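Local coordinates for amorpha-4,11-diene synthase (Artemisia annua, PDB 4GAX), which is a sesquiterpene synthase, probably converting farnesyl diphosphate, with loss of diphosphate, into cyclic products such as amorpha-4,11-diene or alpha-bisabolol, at residues V412-I415 / A419-L422; L80-D85 / H156-L161; D320-Y325 / P347-P352; L250-H255 / V558-I563. All blocks are in the same frame, centred on the assembly; numbering follows the deposited sequence.

Contact 1 (V412-I415 / A419-L422)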
loop_
_atom_site.group_PDB
_atom_site.type_symbol
_atom_site.label_atom_id
_atom_site.label_comp_id
_atom_site.label_asym_id
_atom_site.label_seq_id
_atom_site.Cartn_x
_atom_site.Cartn_y
_atom_site.Cartn_z
ATOM N N VAL A 412 12.361 -10.559 15.319
ATOM C CA VAL A 412 11.094 -10.688 16.034
ATOM C C VAL A 412 10.142 -9.533 15.698
ATOM O O VAL A 412 8.934 -9.622 15.931
ATOM C CB VAL A 412 11.308 -10.795 17.562
ATOM C CG1 VAL A 412 11.299 -9.415 18.199
ATOM C CG2 VAL A 412 10.241 -11.673 18.188
ATOM N N ALA A 413 10.689 -8.464 15.125
ATOM C CA ALA A 413 9.890 -7.311 14.723
ATOM C C ALA A 413 9.287 -7.482 13.330
ATOM O O ALA A 413 8.467 -6.667 12.895
ATOM C CB ALA A 413 10.722 -6.040 14.789
ATOM N N VAL A 414 9.702 -8.528 12.618
ATOM C CA VAL A 414 9.060 -8.860 11.351
ATOM C C VAL A 414 7.671 -9.370 11.691
ATOM O O VAL A 414 6.695 -9.105 10.983
ATOM C CB VAL A 414 9.830 -9.949 10.579
ATOM C CG1 VAL A 414 8.980 -10.509 9.443
ATOM C CG2 VAL A 414 11.137 -9.392 10.040
ATOM N N ILE A 415 7.602 -10.100 12.798
ATOM C CA ILE A 415 6.351 -10.654 13.283
ATOM C C ILE A 415 5.532 -9.605 14.041
ATOM O O ILE A 415 4.400 -9.306 13.667
ATOM C CB ILE A 415 6.608 -11.879 14.180
ATOM C CG1 ILE A 415 7.268 -12.995 13.362
ATOM C CG2 ILE A 415 5.307 -12.364 14.809
ATOM C CD1 ILE A 415 7.929 -14.070 14.205
ATOM N N ALA A 419 3.858 -7.651 9.673
ATOM C CA ALA A 419 4.096 -7.910 8.243
ATOM C C ALA A 419 3.484 -9.243 7.814
ATOM O O ALA A 419 2.784 -9.310 6.801
ATOM C CB ALA A 419 5.589 -7.880 7.920
ATOM N N ASN A 420 3.746 -10.292 8.596
ATOM C CA ASN A 420 3.186 -11.614 8.331
ATOM C C ASN A 420 1.668 -11.636 8.516
ATOM O O ASN A 420 0.930 -12.225 7.711
ATOM C CB ASN A 420 3.829 -12.667 9.246
ATOM C CG ASN A 420 5.333 -12.792 9.037
ATOM O OD1 ASN A 420 5.874 -12.342 8.019
ATOM N ND2 ASN A 420 6.015 -13.410 10.006
ATOM N N LEU A 421 1.205 -10.989 9.580
ATOM C CA LEU A 421 -0.215 -11.033 9.934
ATOM C C LEU A 421 -1.089 -10.313 8.904
ATOM O O LEU A 421 -2.086 -10.871 8.418
ATOM C CB LEU A 421 -0.435 -10.473 11.343
ATOM C CG LEU A 421 -1.890 -10.398 11.822
ATOM C CD1 LEU A 421 -2.535 -11.769 11.757
ATOM C CD2 LEU A 421 -1.967 -9.860 13.242
ATOM N N LEU A 422 -0.707 -9.086 8.550
ATOM C CA LEU A 422 -1.445 -8.328 7.545
ATOM C C LEU A 422 -1.471 -9.050 6.206
ATOM O O LEU A 422 -2.494 -9.035 5.518
ATOM C CB LEU A 422 -0.862 -6.921 7.370
ATOM C CG LEU A 422 -0.935 -6.033 8.620
ATOM C CD1 LEU A 422 -0.404 -4.638 8.316
ATOM C CD2 LEU A 422 -2.359 -5.969 9.174
HETATM O O HOH W 1 3.077 -10.797 11.760
#

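Contact 2 (L80-D85 / H156-L161)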
loop_
_atom_site.group_PDB
_atom_site.type_symbol
_atom_site.label_atom_id
_atom_site.label_comp_id
_atom_site.label_asym_id
_atom_site.label_seq_id
_atom_site.Cartn_x
_atom_site.Cartn_y
_atom_site.Cartn_z
ATOM N N LEU A 80 -0.838 2.337 -27.284
ATOM C CA LEU A 80 -1.545 1.411 -26.404
ATOM C C LEU A 80 -0.991 1.495 -24.984
ATOM O O LEU A 80 -1.752 1.516 -23.990
ATOM C CB LEU A 80 -1.450 -0.021 -26.946
ATOM C CG LEU A 80 -1.939 -1.180 -26.051
ATOM C CD1 LEU A 80 -3.406 -1.077 -25.681
ATOM C CD2 LEU A 80 -1.705 -2.498 -26.747
ATOM N N LEU A 81 0.333 1.557 -24.876
ATOM C CA LEU A 81 0.957 1.664 -23.558
ATOM C C LEU A 81 0.515 2.944 -22.884
ATOM O O LEU A 81 0.263 2.954 -21.685
ATOM C CB LEU A 81 2.485 1.636 -23.659
ATOM C CG LEU A 81 3.089 0.290 -24.068
ATOM C CD1 LEU A 81 4.604 0.428 -24.134
ATOM C CD2 LEU A 81 2.698 -0.782 -23.055
ATOM N N LYS A 82 0.442 4.029 -23.653
ATOM C CA LYS A 82 0.002 5.308 -23.105
ATOM C C LYS A 82 -1.439 5.237 -22.603
ATOM O O LYS A 82 -1.776 5.810 -21.553
ATOM C CB LYS A 82 0.156 6.422 -24.143
ATOM C CG LYS A 82 -0.058 7.824 -23.587
ATOM C CD LYS A 82 0.764 8.036 -22.308
ATOM C CE LYS A 82 0.914 9.518 -21.952
ATOM N NZ LYS A 82 -0.344 10.136 -21.437
ATOM N N LEU A 83 -2.293 4.549 -23.356
ATOM C CA LEU A 83 -3.694 4.403 -22.965
ATOM C C LEU A 83 -3.796 3.575 -21.692
ATOM O O LEU A 83 -4.579 3.904 -20.790
ATOM C CB LEU A 83 -4.465 3.695 -24.077
ATOM C CG LEU A 83 -5.973 3.498 -23.910
ATOM C CD1 LEU A 83 -6.647 4.808 -23.544
ATOM C CD2 LEU A 83 -6.548 2.978 -25.233
ATOM N N VAL A 84 -3.009 2.498 -21.621
ATOM C CA VAL A 84 -2.982 1.644 -20.434
ATOM C C VAL A 84 -2.555 2.486 -19.236
ATOM O O VAL A 84 -3.182 2.451 -18.178
ATOM C CB VAL A 84 -2.010 0.445 -20.617
ATOM C CG1 VAL A 84 -1.759 -0.263 -19.292
ATOM C CG2 VAL A 84 -2.549 -0.544 -21.658
ATOM N N ASP A 85 -1.494 3.265 -19.409
ATOM C CA ASP A 85 -1.022 4.134 -18.323
ATOM C C ASP A 85 -2.112 5.103 -17.840
ATOM O O ASP A 85 -2.270 5.357 -16.644
ATOM C CB ASP A 85 0.172 4.937 -18.822
ATOM C CG ASP A 85 0.751 5.843 -17.773
ATOM O OD1 ASP A 85 0.984 5.375 -16.637
ATOM O OD2 ASP A 85 1.009 7.027 -18.091
ATOM N N HIS A 156 12.325 17.882 -23.517
ATOM C CA HIS A 156 11.039 17.214 -23.631
ATOM C C HIS A 156 10.538 16.771 -22.262
ATOM O O HIS A 156 10.883 15.684 -21.783
ATOM C CB HIS A 156 11.123 16.007 -24.559
ATOM C CG HIS A 156 9.835 15.254 -24.666
ATOM N ND1 HIS A 156 9.774 13.879 -24.726
ATOM C CD2 HIS A 156 8.552 15.689 -24.703
ATOM C CE1 HIS A 156 8.513 13.499 -24.803
ATOM N NE2 HIS A 156 7.749 14.576 -24.790
ATOM N N VAL A 157 9.705 17.605 -21.650
ATOM C CA VAL A 157 9.253 17.372 -20.284
ATOM C C VAL A 157 8.584 16.018 -20.089
ATOM O O VAL A 157 8.908 15.293 -19.143
ATOM C CB VAL A 157 8.288 18.471 -19.811
ATOM C CG1 VAL A 157 7.940 18.271 -18.340
ATOM C CG2 VAL A 157 8.904 19.840 -20.033
ATOM N N GLU A 158 7.652 15.668 -20.974
ATOM C CA GLU A 158 6.918 14.415 -20.801
ATOM C C GLU A 158 7.851 13.198 -20.805
ATOM O O GLU A 158 7.653 12.253 -20.044
ATOM C CB GLU A 158 5.827 14.251 -21.862
ATOM C CG GLU A 158 4.757 13.250 -21.446
ATOM C CD GLU A 158 3.853 12.832 -22.593
ATOM O OE1 GLU A 158 3.996 13.390 -23.705
ATOM O OE2 GLU A 158 3.002 11.940 -22.380
ATOM N N GLY A 159 8.869 13.231 -21.660
ATOM C CA GLY A 159 9.833 12.153 -21.727
ATOM C C GLY A 159 10.696 12.114 -20.483
ATOM O O GLY A 159 11.029 11.031 -19.993
ATOM N N LEU A 160 11.075 13.292 -19.987
ATOM C CA LEU A 160 11.929 13.388 -18.804
ATOM C C LEU A 160 11.192 12.816 -17.616
ATOM O O LEU A 160 11.755 12.070 -16.812
ATOM C CB LEU A 160 12.276 14.841 -18.494
ATOM C CG LEU A 160 13.602 15.383 -18.996
ATOM C CD1 LEU A 160 13.791 16.825 -18.522
ATOM C CD2 LEU A 160 14.722 14.492 -18.514
ATOM N N LEU A 161 9.923 13.195 -17.504
ATOM C CA LEU A 161 9.063 12.677 -16.453
ATOM C C LEU A 161 8.868 11.175 -16.542
ATOM O O LEU A 161 8.866 10.497 -15.513
ATOM C CB LEU A 161 7.701 13.374 -16.486
ATOM C CG LEU A 161 7.470 14.502 -15.491
ATOM C CD1 LEU A 161 6.075 15.071 -15.721
ATOM C CD2 LEU A 161 7.625 13.973 -14.062
#

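Contact 3 (D320-Y325 / P347-P352)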
loop_
_atom_site.group_PDB
_atom_site.type_symbol
_atom_site.label_atom_id
_atom_site.label_comp_id
_atom_site.label_asym_id
_atom_site.label_seq_id
_atom_site.Cartn_x
_atom_site.Cartn_y
_atom_site.Cartn_z
ATOM N N ASP A 320 1.972 -3.359 25.070
ATOM C CA ASP A 320 2.976 -2.305 25.149
ATOM C C ASP A 320 3.105 -1.779 26.569
ATOM O O ASP A 320 4.091 -2.047 27.251
ATOM C CB ASP A 320 2.662 -1.158 24.193
ATOM C CG ASP A 320 3.871 -0.273 23.937
ATOM O OD1 ASP A 320 3.701 0.872 23.462
ATOM O OD2 ASP A 320 5.001 -0.730 24.214
ATOM N N ALA A 321 2.106 -1.025 27.010
ATOM C CA ALA A 321 2.119 -0.489 28.361
ATOM C C ALA A 321 1.304 -1.369 29.306
ATOM O O ALA A 321 1.850 -2.122 30.113
ATOM C CB ALA A 321 1.587 0.944 28.369
ATOM N N TYR A 322 -0.009 -1.283 29.147
ATOM C CA TYR A 322 -1.005 -1.795 30.085
ATOM C C TYR A 322 -0.749 -3.077 30.899
ATOM O O TYR A 322 -0.678 -3.025 32.129
ATOM C CB TYR A 322 -2.365 -1.890 29.386
ATOM C CG TYR A 322 -3.478 -1.507 30.311
ATOM C CD1 TYR A 322 -3.654 -0.182 30.692
ATOM C CD2 TYR A 322 -4.319 -2.461 30.845
ATOM C CE1 TYR A 322 -4.653 0.180 31.560
ATOM C CE2 TYR A 322 -5.323 -2.112 31.715
ATOM C CZ TYR A 322 -5.487 -0.791 32.065
ATOM O OH TYR A 322 -6.493 -0.438 32.928
ATOM N N GLY A 323 -0.641 -4.220 30.231
ATOM C CA GLY A 323 -0.609 -5.497 30.928
ATOM C C GLY A 323 0.661 -5.808 31.706
ATOM O O GLY A 323 1.771 -5.582 31.224
ATOM N N THR A 324 0.490 -6.313 32.925
ATOM C CA THR A 324 1.608 -6.848 33.703
ATOM C C THR A 324 2.048 -8.169 33.080
ATOM O O THR A 324 1.283 -8.791 32.342
ATOM C CB THR A 324 1.190 -7.153 35.142
ATOM O OG1 THR A 324 0.382 -8.335 35.149
ATOM C CG2 THR A 324 0.394 -6.002 35.727
ATOM N N TYR A 325 3.259 -8.611 33.403
ATOM C CA TYR A 325 3.797 -9.856 32.852
ATOM C C TYR A 325 2.874 -11.068 33.049
ATOM O O TYR A 325 2.629 -11.828 32.105
ATOM C CB TYR A 325 5.197 -10.140 33.422
ATOM C CG TYR A 325 5.741 -11.515 33.093
ATOM C CD1 TYR A 325 6.357 -11.775 31.871
ATOM C CD2 TYR A 325 5.642 -12.555 34.009
ATOM C CE1 TYR A 325 6.854 -13.037 31.576
ATOM C CE2 TYR A 325 6.134 -13.813 33.723
ATOM C CZ TYR A 325 6.737 -14.051 32.509
ATOM O OH TYR A 325 7.222 -15.309 32.237
ATOM N N PRO A 347 -7.910 -12.523 32.847
ATOM C CA PRO A 347 -8.056 -11.276 33.618
ATOM C C PRO A 347 -9.260 -10.432 33.161
ATOM O O PRO A 347 -9.468 -10.266 31.951
ATOM C CB PRO A 347 -6.751 -10.536 33.319
ATOM C CG PRO A 347 -5.765 -11.626 33.096
ATOM C CD PRO A 347 -6.519 -12.741 32.410
ATOM N N GLU A 348 -10.027 -9.911 34.120
ATOM C CA GLU A 348 -11.303 -9.229 33.850
ATOM C C GLU A 348 -11.274 -8.209 32.709
ATOM O O GLU A 348 -12.101 -8.266 31.793
ATOM C CB GLU A 348 -11.833 -8.560 35.122
ATOM C CG GLU A 348 -13.347 -8.543 35.232
ATOM C CD GLU A 348 -13.927 -9.936 35.391
ATOM O OE1 GLU A 348 -15.093 -10.154 35.004
ATOM O OE2 GLU A 348 -13.207 -10.816 35.905
ATOM N N TYR A 349 -10.326 -7.281 32.752
ATOM C CA TYR A 349 -10.266 -6.245 31.720
ATOM C C TYR A 349 -9.967 -6.777 30.315
ATOM O O TYR A 349 -10.185 -6.072 29.325
ATOM C CB TYR A 349 -9.267 -5.145 32.100
ATOM C CG TYR A 349 -7.814 -5.497 31.872
ATOM C CD1 TYR A 349 -7.166 -5.124 30.704
ATOM C CD2 TYR A 349 -7.083 -6.179 32.837
ATOM C CE1 TYR A 349 -5.838 -5.436 30.494
ATOM C CE2 TYR A 349 -5.753 -6.495 32.634
ATOM C CZ TYR A 349 -5.134 -6.116 31.462
ATOM O OH TYR A 349 -3.803 -6.419 31.251
ATOM N N MET A 350 -9.476 -8.011 30.217
ATOM C CA MET A 350 -9.132 -8.576 28.911
ATOM C C MET A 350 -10.301 -9.339 28.293
ATOM O O MET A 350 -10.236 -9.753 27.132
ATOM C CB MET A 350 -7.922 -9.502 29.027
ATOM C CG MET A 350 -6.611 -8.799 29.343
ATOM S SD MET A 350 -5.383 -9.985 29.929
ATOM C CE MET A 350 -3.856 -9.129 29.475
ATOM N N LYS A 351 -11.366 -9.526 29.068
ATOM C CA LYS A 351 -12.523 -10.274 28.577
ATOM C C LYS A 351 -13.198 -9.668 27.333
ATOM O O LYS A 351 -13.437 -10.391 26.355
ATOM C CB LYS A 351 -13.532 -10.538 29.697
ATOM C CG LYS A 351 -12.998 -11.453 30.810
ATOM C CD LYS A 351 -14.099 -11.857 31.798
ATOM C CE LYS A 351 -13.612 -12.964 32.731
ATOM N NZ LYS A 351 -14.729 -13.589 33.505
ATOM N N PRO A 352 -13.489 -8.346 27.343
ATOM C CA PRO A 352 -14.189 -7.821 26.155
ATOM C C PRO A 352 -13.391 -7.978 24.868
ATOM O O PRO A 352 -13.955 -8.198 23.799
ATOM C CB PRO A 352 -14.355 -6.323 26.467
ATOM C CG PRO A 352 -14.306 -6.249 27.987
ATOM C CD PRO A 352 -13.320 -7.319 28.392
#

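Contact 4 (L250-H255 / V558-I563)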
loop_
_atom_site.group_PDB
_atom_site.type_symbol
_atom_site.label_atom_id
_atom_site.label_comp_id
_atom_site.label_asym_id
_atom_site.label_seq_id
_atom_site.Cartn_x
_atom_site.Cartn_y
_atom_site.Cartn_z
ATOM N N LEU A 250 -18.683 6.470 -7.806
ATOM C CA LEU A 250 -19.355 5.210 -7.488
ATOM C C LEU A 250 -18.538 4.390 -6.499
ATOM O O LEU A 250 -19.065 3.868 -5.519
ATOM C CB LEU A 250 -19.578 4.385 -8.755
ATOM C CG LEU A 250 -20.503 5.029 -9.789
ATOM C CD1 LEU A 250 -20.704 4.094 -10.987
ATOM C CD2 LEU A 250 -21.840 5.420 -9.159
ATOM N N LEU A 251 -17.243 4.259 -6.752
ATOM C CA LEU A 251 -16.407 3.461 -5.863
ATOM C C LEU A 251 -16.245 4.147 -4.507
ATOM O O LEU A 251 -16.251 3.489 -3.466
ATOM C CB LEU A 251 -15.060 3.135 -6.517
ATOM C CG LEU A 251 -14.152 2.171 -5.766
ATOM C CD1 LEU A 251 -14.885 0.854 -5.456
ATOM C CD2 LEU A 251 -12.897 1.921 -6.614
ATOM N N GLN A 252 -16.151 5.472 -4.501
ATOM C CA GLN A 252 -16.149 6.197 -3.233
ATOM C C GLN A 252 -17.396 5.899 -2.402
ATOM O O GLN A 252 -17.308 5.770 -1.173
ATOM C CB GLN A 252 -16.020 7.700 -3.461
ATOM C CG GLN A 252 -15.810 8.491 -2.176
ATOM C CD GLN A 252 -15.753 9.976 -2.422
ATOM O OE1 GLN A 252 -16.738 10.588 -2.869
ATOM N NE2 GLN A 252 -14.592 10.579 -2.130
ATOM N N SER A 253 -18.553 5.794 -3.060
ATOM C CA SER A 253 -19.783 5.460 -2.335
ATOM C C SER A 253 -19.672 4.087 -1.682
ATOM O O SER A 253 -20.131 3.889 -0.559
ATOM C CB SER A 253 -21.014 5.508 -3.254
ATOM O OG SER A 253 -21.328 6.843 -3.575
ATOM N N LEU A 254 -19.049 3.144 -2.382
ATOM C CA LEU A 254 -18.871 1.798 -1.844
ATOM C C LEU A 254 -17.949 1.847 -0.629
ATOM O O LEU A 254 -18.233 1.232 0.400
ATOM C CB LEU A 254 -18.297 0.862 -2.915
ATOM C CG LEU A 254 -17.891 -0.519 -2.393
ATOM C CD1 LEU A 254 -19.108 -1.343 -1.932
ATOM C CD2 LEU A 254 -17.097 -1.282 -3.440
ATOM N N HIS A 255 -16.850 2.590 -0.743
ATOM C CA HIS A 255 -15.923 2.749 0.381
ATOM C C HIS A 255 -16.649 3.342 1.569
ATOM O O HIS A 255 -16.422 2.929 2.706
ATOM C CB HIS A 255 -14.741 3.647 0.004
ATOM C CG HIS A 255 -13.865 3.072 -1.065
ATOM N ND1 HIS A 255 -13.091 3.850 -1.898
ATOM C CD2 HIS A 255 -13.638 1.785 -1.428
ATOM C CE1 HIS A 255 -12.425 3.069 -2.733
ATOM N NE2 HIS A 255 -12.735 1.814 -2.470
ATOM N N VAL A 558 -14.200 11.705 1.580
ATOM C CA VAL A 558 -15.143 12.793 1.833
ATOM C C VAL A 558 -15.540 13.596 0.583
ATOM O O VAL A 558 -16.729 13.759 0.291
ATOM C CB VAL A 558 -14.620 13.714 2.951
ATOM C CG1 VAL A 558 -15.544 14.909 3.153
ATOM C CG2 VAL A 558 -14.471 12.915 4.245
ATOM N N TYR A 559 -14.557 14.071 -0.174
ATOM C CA TYR A 559 -14.868 14.894 -1.343
ATOM C C TYR A 559 -15.085 14.020 -2.573
ATOM O O TYR A 559 -14.188 13.262 -2.969
ATOM C CB TYR A 559 -13.738 15.881 -1.644
ATOM C CG TYR A 559 -13.372 16.812 -0.516
ATOM C CD1 TYR A 559 -12.085 16.823 0.007
ATOM C CD2 TYR A 559 -14.302 17.702 0.007
ATOM C CE1 TYR A 559 -11.739 17.685 1.035
ATOM C CE2 TYR A 559 -13.966 18.569 1.037
ATOM C CZ TYR A 559 -12.681 18.552 1.545
ATOM O OH TYR A 559 -12.336 19.406 2.566
ATOM N N PRO A 560 -16.280 14.120 -3.182
ATOM C CA PRO A 560 -16.572 13.455 -4.457
ATOM C C PRO A 560 -15.971 14.257 -5.619
ATOM O O PRO A 560 -15.645 15.432 -5.424
ATOM C CB PRO A 560 -18.099 13.515 -4.530
ATOM C CG PRO A 560 -18.452 14.757 -3.776
ATOM C CD PRO A 560 -17.443 14.867 -2.664
ATOM N N MET A 561 -15.807 13.631 -6.785
ATOM C CA MET A 561 -15.369 14.335 -7.993
ATOM C C MET A 561 -16.501 15.223 -8.468
ATOM O O MET A 561 -17.671 14.876 -8.316
ATOM C CB MET A 561 -15.044 13.365 -9.132
ATOM C CG MET A 561 -13.797 12.537 -8.964
ATOM S SD MET A 561 -12.294 13.495 -8.729
ATOM C CE MET A 561 -12.445 14.742 -10.004
ATOM N N SER A 562 -16.166 16.349 -9.080
ATOM C CA SER A 562 -17.207 17.267 -9.517
ATOM C C SER A 562 -17.719 16.937 -10.918
ATOM O O SER A 562 -16.932 16.727 -11.848
ATOM C CB SER A 562 -16.728 18.714 -9.441
ATOM O OG SER A 562 -17.815 19.567 -9.127
ATOM N N ILE A 563 -19.044 16.906 -11.048
ATOM C CA ILE A 563 -19.729 16.603 -12.307
ATOM C C ILE A 563 -19.382 15.197 -12.794
ATOM O O ILE A 563 -19.225 14.953 -13.991
ATOM C CB ILE A 563 -19.445 17.653 -13.427
ATOM C CG1 ILE A 563 -19.250 19.057 -12.841
ATOM C CG2 ILE A 563 -20.577 17.663 -14.455
ATOM C CD1 ILE A 563 -18.028 19.783 -13.386
ATOM O OXT ILE A 563 -19.250 14.266 -11.994
#

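Contact 1 (V412-I415 / A419-L422)
Val414 and Ala419 face each other where helix 407-416 stops and helix 419-429 starts, and backbone polar links come first. Ala419 N donates a weak bond to Val414 O, 3.4 Å long and bent to 134° at the hydrogen. Its span of five residues is wider than an alpha-helical turn. The second link runs through water 1, which donates to Ile415 O at 2.8 Å and accepts from Leu421 N at 2.9 Å, filling a place where the two backbones do not meet directly.

Side chains add van der Waals contacts. With CG held beside the backbone N (chi1 -61°), the Asn420 amide swings back toward the preceding helix. There its ND2 lies 3.6 Å from Ile415 CG1, while OD1 is 3.9 Å from Val414 CG1. Ala419, whose small CB rests 3.5 Å from Val414 O, suits so close a carbonyl. Helix 447-461 also packs on Val414, Ala419 and Asn420.

The site probably corresponds to the break in helix G of class I terpene synthases, beside the active-site cavity. One weak direct bond and one water bridge imply that helical bonding is interrupted here, with a solvent molecule taking over part of its work.

Contact 2 (L80-D85 / H156-L161)
Lys82 and Glu158 reach for each other from opposite directions across the gap between helices 77-89 and 157-167. The CA atoms of Lys82 and Glu158, the nearest across segments 80-85 and 156-161, are 11.7 Å apart. Two long side chains are needed to cover that distance, which suits a lysine and a glutamate. Glu158 runs out straight beyond CG (chi2 -167°) and presents OE2. Lys82 is folded at chi2 and again at chi4 (72°), and the last bend turns NZ aside. As a result Lys82 CE, not the ammonium, comes nearest, 3.2 Å from Glu158 OE2, while Lys82 NZ stands 3.9 Å from the same oxygen in a long salt bridge.

Both helices belong to the all-helical N-terminal domain of plant terpene synthases, and the contact lies at its surface, where charged groups are readily solvated. The leucines on these helices turn to other neighbours: Leu80 to helix 52-71 and Leu160 to helix 175-194.

Each charge has a stronger partner outside the two segments. Lys82 NZ pairs with Glu86, one turn further along its own helix, and Glu158 OE2 with Arg119. Asp85 OD2 lies 6.8 Å from Glu158 OE2, a like charge whose effect is probably eased by the salt bridges of Asp85 to Arg125 and of Glu158 to Arg119.

Contact 3 (D320-Y325 / P347-P352)
Tyr322 drives the edge of its ring at the face of Tyr349, and this pair makes the tight part of the contact. The arrangement is an offset edge-to-face stack, with centroids 5.1 Å apart and planes at 68°. The CD2-CE2 side of Tyr322 does the touching: Tyr322 CD2 comes 3.4 Å from Tyr349 CE1, and CE2 sits over the rim of the Tyr349 ring, not over its middle. Edge hydrogens, slightly positive, thus meet the electron-rich face. Tyr349 adopts the crowded position between its backbone N and carbonyl carbon (chi1 78°), which sends its ring across toward residues 320-325 and lets Met350 CG rest on the opposite face, 3.6 Å above the plane.

The end of Tyr349 is packed just as closely. Its OH lies 3.3 Å from Gly323 CA, where a residue without a side chain leaves room for the hydroxyl, and it hydrogen-bonds Glu327. That carboxylate also takes the backbone N of Thr324, the N-cap of helix 325-337, in the manner of a capping box.

The solvent side is looser. There lies the rest of the exposed Tyr322, whose ring is also met by that of Tyr277. Away from the pair, within segment 347-352, a long salt bridge of 3.8 Å runs from Lys351 NZ to Glu348 OE1.

Asp320 closes the DDIYD sequence near the end of helix 299-322, the aspartate-rich motif that in class I terpene synthases binds magnesium. The tyrosine pair joins the chain just after that motif to the turn that leads into helix 351-370.

Contact 4 (L250-H255 / V558-I563)
With CG anti to the backbone N and the chain extended beyond it, the side chain of Gln252 leaves helix 238-269 as a straight arm that brings its amide to Tyr559 and Pro560 of the C-terminal tail, and chi3 (64°) then turns the amide so that NE2 faces Tyr559 O. The resulting bond is short and nearly straight, 2.8 Å from Gln252 NE2 to Tyr559 O with 165° at the hydrogen. The acceptor lies close to the amide plane of Gln252, but the donor stands well above the carbonyl plane of Tyr559, 66° out of it, so the bond avoids the in-plane lone-pair directions.

On the other branch, Gln252 OE1 is 3.3 Å from Pro560 CA and 3.6 Å from Pro560 CB. Proline, having no N-H to offer, meets that oxygen with carbon alone. Pro560 also packs on Asn249, whose OD1 accepts from Met561 N, and Lys245 NZ bonds Ser562 O, so three residues of helix 238-269 bond to the irregular tail.

NE2 gives a second bond to Leu556 O at the end of helix 547-557. A glutamine suits the place because its neutral amide can serve two backbone carbonyls at once. The chemistry implies that this buried side chain attaches to the main chain of the C-terminal region, not to its side chains.

The four contacts are separate, with no atoms touching between any two. Contact 4, joining residues 250-255 to the C-terminal tail, closes a loop of 302 residues within which contacts 1 and 3 are nested; contact 2 is complete before it begins. Contacts 1 and 3 both fall in the metal-binding domain, centres 22 Å apart and nearest atoms about 12 Å. Contact 1 probably lies at the helix break beside the catalytic cavity, while contact 3 is at the surface just past the aspartate-rich motif. Contact 2, in the N-terminal domain, has its centre 55 Å from that of contact 3; contact 4 is nearer to contact 2, with 27 Å between centres.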